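Local coordinates for protein ribokinase (Giardia lamblia, PDB 6WHJ) that probably phosphorylates ribose at O-5, using ATP and magnesium, to give D-ribose 5-phosphate, at residues Ser232-Val236 with Ile247-Lys251. Numbering follows the deposited sequence.
Sequences SLKFV and IVQTK
Phe235 and Gln249 face each other across the open end of a beta hairpin, strands 235-239 and 245-249, in the nine-stranded sheet of this PfkB-family kinase, and show how an antiparallel pair lays side chains flank to flank. They form a non-hydrogen-bonded pair, CA atoms 4.6 Å apart, with both side chains rising from the same face of the sheet and pointing the same way. Gln249 runs extended, its CG anti to the backbone N (chi1 -166°), which carries the aliphatic part past the ring, CG lying 3.7 Å from Phe235 CE2. The terminal amide, inclined 27° to the ring plane, continues toward CZ. From across the ring plane, Ile247 reaches the adjoining ring carbon, its CG2 methyl 3.9 Å from Phe235 CD2, and Ile301 and Ile304 of helix 301-318 close over the same apolar patch.

The neighbouring pair, Val236 and Val248, points to the opposite face, where Val248 meets Val223 of helix 216-228. Two reciprocal backbone bonds join the pair: Val236 N to Val248 O and Val248 N to Val236 O, both 2.9 Å and nearly straight. The ladder goes on beyond the regular strands with Thr250 N donating to Lys234 O, this time from above the carbonyl plane; a water that accepts from Gln249 NE2 also donates to that oxygen, over a longer distance.

Thr250 closes the contact with both branches of its side chain. Its CG2 methyl lies 3.8 Å from Leu233 CG, the two side chains crossing at a slant, while chi1 of 60° sets OG1 between the backbone N and carbonyl carbon. From there the hydroxyl donates to Leu233 O at 2.9 Å, tilted modestly out of the carbonyl plane.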
ATOM      1  N   SER B 232      -1.456 -29.901 -26.092  1.00 34.62           N
ATOM      2  CA  SER B 232      -0.028 -29.657 -25.934  1.00 31.52           C
ATOM      3  C   SER B 232       0.542 -30.014 -24.565  1.00 26.33           C
ATOM      4  O   SER B 232       1.751 -30.246 -24.475  1.00 27.16           O
ATOM      5  CB  SER B 232       0.299 -28.187 -26.225  1.00 31.93           C
ATOM      6  OG  SER B 232      -0.421 -27.323 -25.368  1.00 32.61           O
ATOM      7  N   LEU B 233      -0.268 -30.041 -23.503  1.00 28.16           N
ATOM      8  CA  LEU B 233       0.287 -30.163 -22.152  1.00 26.31           C
ATOM      9  C   LEU B 233       1.023 -31.482 -21.974  1.00 27.52           C
ATOM     10  O   LEU B 233       0.452 -32.560 -22.171  1.00 31.35           O
ATOM     11  CB  LEU B 233      -0.807 -30.021 -21.092  1.00 29.41           C
ATOM     12  CG  LEU B 233      -0.342 -30.069 -19.623  1.00 28.58           C
ATOM     13  CD1 LEU B 233       0.640 -28.975 -19.265  1.00 26.15           C
ATOM     14  CD2 LEU B 233      -1.534 -30.024 -18.681  1.00 30.04           C
ATOM     15  N   LYS B 234       2.286 -31.392 -21.562  1.00 27.76           N
ATOM     16  CA  LYS B 234       3.147 -32.557 -21.422  1.00 31.92           C
ATOM     17  C   LYS B 234       3.568 -32.830 -19.987  1.00 31.24           C
ATOM     18  O   LYS B 234       3.779 -33.991 -19.628  1.00 31.31           O
ATOM     19  CB  LYS B 234       4.406 -32.388 -22.283  1.00 29.96           C
ATOM     20  CG  LYS B 234       4.120 -32.370 -23.771  1.00 33.41           C
ATOM     21  CD  LYS B 234       5.243 -31.681 -24.537  1.00 33.58           C
ATOM     22  CE  LYS B 234       4.830 -31.448 -25.983  1.00 40.76           C
ATOM     23  NZ  LYS B 234       3.959 -30.243 -26.100  1.00 31.21           N
ATOM     24  N   PHE B 235       3.719 -31.786 -19.171  1.00 26.74           N
ATOM     25  CA  PHE B 235       4.154 -31.933 -17.793  1.00 27.87           C
ATOM     26  C   PHE B 235       3.469 -30.887 -16.934  1.00 25.47           C
ATOM     27  O   PHE B 235       3.298 -29.742 -17.357  1.00 26.04           O
ATOM     28  CB  PHE B 235       5.672 -31.785 -17.657  1.00 28.11           C
ATOM     29  CG  PHE B 235       6.445 -32.837 -18.383  1.00 31.09           C
ATOM     30  CD1 PHE B 235       6.990 -32.577 -19.630  1.00 29.42           C
ATOM     31  CD2 PHE B 235       6.618 -34.094 -17.822  1.00 27.72           C
ATOM     32  CE1 PHE B 235       7.695 -33.541 -20.298  1.00 31.60           C
ATOM     33  CE2 PHE B 235       7.320 -35.065 -18.491  1.00 31.83           C
ATOM     34  CZ  PHE B 235       7.862 -34.790 -19.735  1.00 33.32           C
ATOM     35  N   VAL B 236       3.102 -31.286 -15.724  1.00 26.18           N
ATOM     36  CA  VAL B 236       2.689 -30.365 -14.677  1.00 26.93           C
ATOM     37  C   VAL B 236       3.771 -30.418 -13.617  1.00 28.11           C
ATOM     38  O   VAL B 236       4.057 -31.489 -13.068  1.00 28.98           O
ATOM     39  CB  VAL B 236       1.324 -30.740 -14.084  1.00 25.65           C
ATOM     40  CG1 VAL B 236       0.942 -29.761 -12.982  1.00 23.56           C
ATOM     41  CG2 VAL B 236       0.266 -30.784 -15.169  1.00 26.46           C
ATOM     42  N   ILE B 247       6.936 -33.359 -10.475  1.00 28.97           N
ATOM     43  CA  ILE B 247       6.726 -33.357 -11.918  1.00 29.27           C
ATOM     44  C   ILE B 247       5.875 -34.568 -12.264  1.00 29.58           C
ATOM     45  O   ILE B 247       6.247 -35.704 -11.951  1.00 29.86           O
ATOM     46  CB  ILE B 247       8.060 -33.386 -12.676  1.00 28.31           C
ATOM     47  CG1 ILE B 247       8.904 -32.176 -12.292  1.00 28.54           C
ATOM     48  CG2 ILE B 247       7.817 -33.403 -14.176  1.00 27.24           C
ATOM     49  CD1 ILE B 247      10.345 -32.309 -12.676  1.00 25.14           C
ATOM     50  N   VAL B 248       4.745 -34.333 -12.917  1.00 28.85           N
ATOM     51  CA  VAL B 248       3.865 -35.401 -13.370  1.00 30.21           C
ATOM     52  C   VAL B 248       3.716 -35.280 -14.873  1.00 27.77           C
ATOM     53  O   VAL B 248       3.404 -34.198 -15.381  1.00 27.06           O
ATOM     54  CB  VAL B 248       2.490 -35.358 -12.681  1.00 33.93           C
ATOM     55  CG1 VAL B 248       1.643 -36.543 -13.116  1.00 31.11           C
ATOM     56  CG2 VAL B 248       2.653 -35.349 -11.169  1.00 29.83           C
ATOM     57  N   GLN B 249       3.943 -36.387 -15.579  1.00 32.08           N
ATOM     58  CA  GLN B 249       3.716 -36.441 -17.016  1.00 31.32           C
ATOM     59  C   GLN B 249       2.235 -36.646 -17.293  1.00 30.27           C
ATOM     60  O   GLN B 249       1.569 -37.416 -16.598  1.00 35.48           O
ATOM     61  CB  GLN B 249       4.498 -37.595 -17.637  1.00 30.62           C
ATOM     62  CG  GLN B 249       4.594 -37.516 -19.146  1.00 32.14           C
ATOM     63  CD  GLN B 249       5.659 -38.428 -19.701  1.00 35.71           C
ATOM     64  OE1 GLN B 249       6.263 -39.211 -18.972  1.00 39.43           O
ATOM     65  NE2 GLN B 249       5.939 -38.291 -20.990  1.00 38.49           N
ATOM     66  N   THR B 250       1.714 -35.968 -18.312  1.00 28.10           N
ATOM     67  CA  THR B 250       0.337 -36.226 -18.719  1.00 34.20           C
ATOM     68  C   THR B 250       0.214 -37.604 -19.381  1.00 35.41           C
ATOM     69  O   THR B 250       1.194 -38.193 -19.842  1.00 31.96           O
ATOM     70  CB  THR B 250      -0.162 -35.137 -19.672  1.00 35.47           C
ATOM     71  OG1 THR B 250       0.660 -35.099 -20.844  1.00 31.72           O
ATOM     72  CG2 THR B 250      -0.130 -33.763 -18.994  1.00 31.59           C
ATOM     73  N   LYS B 251      -1.011 -38.139 -19.360  1.00 37.76           N
ATOM     74  CA  LYS B 251      -1.391 -39.406 -20.001  1.00 40.36           C
ATOM     75  C   LYS B 251      -0.839 -40.634 -19.283  1.00 38.67           C
ATOM     76  O   LYS B 251      -1.595 -41.568 -19.004  1.00 38.84           O
ATOM     77  CB  LYS B 251      -0.951 -39.470 -21.474  1.00 43.06           C
ATOM     78  CG  LYS B 251      -1.328 -38.264 -22.343  1.00 42.57           C
ATOM     79  CD  LYS B 251      -2.816 -37.951 -22.309  1.00 43.05           C
ATOM     80  CE  LYS B 251      -3.101 -36.626 -23.015  1.00 42.56           C
ATOM     81  NZ  LYS B 251      -4.215 -35.868 -22.371  1.00 45.08           N
TER
HETATM   82  O   HOH W   1       4.988 -35.679 -22.157  1.00 37.37           O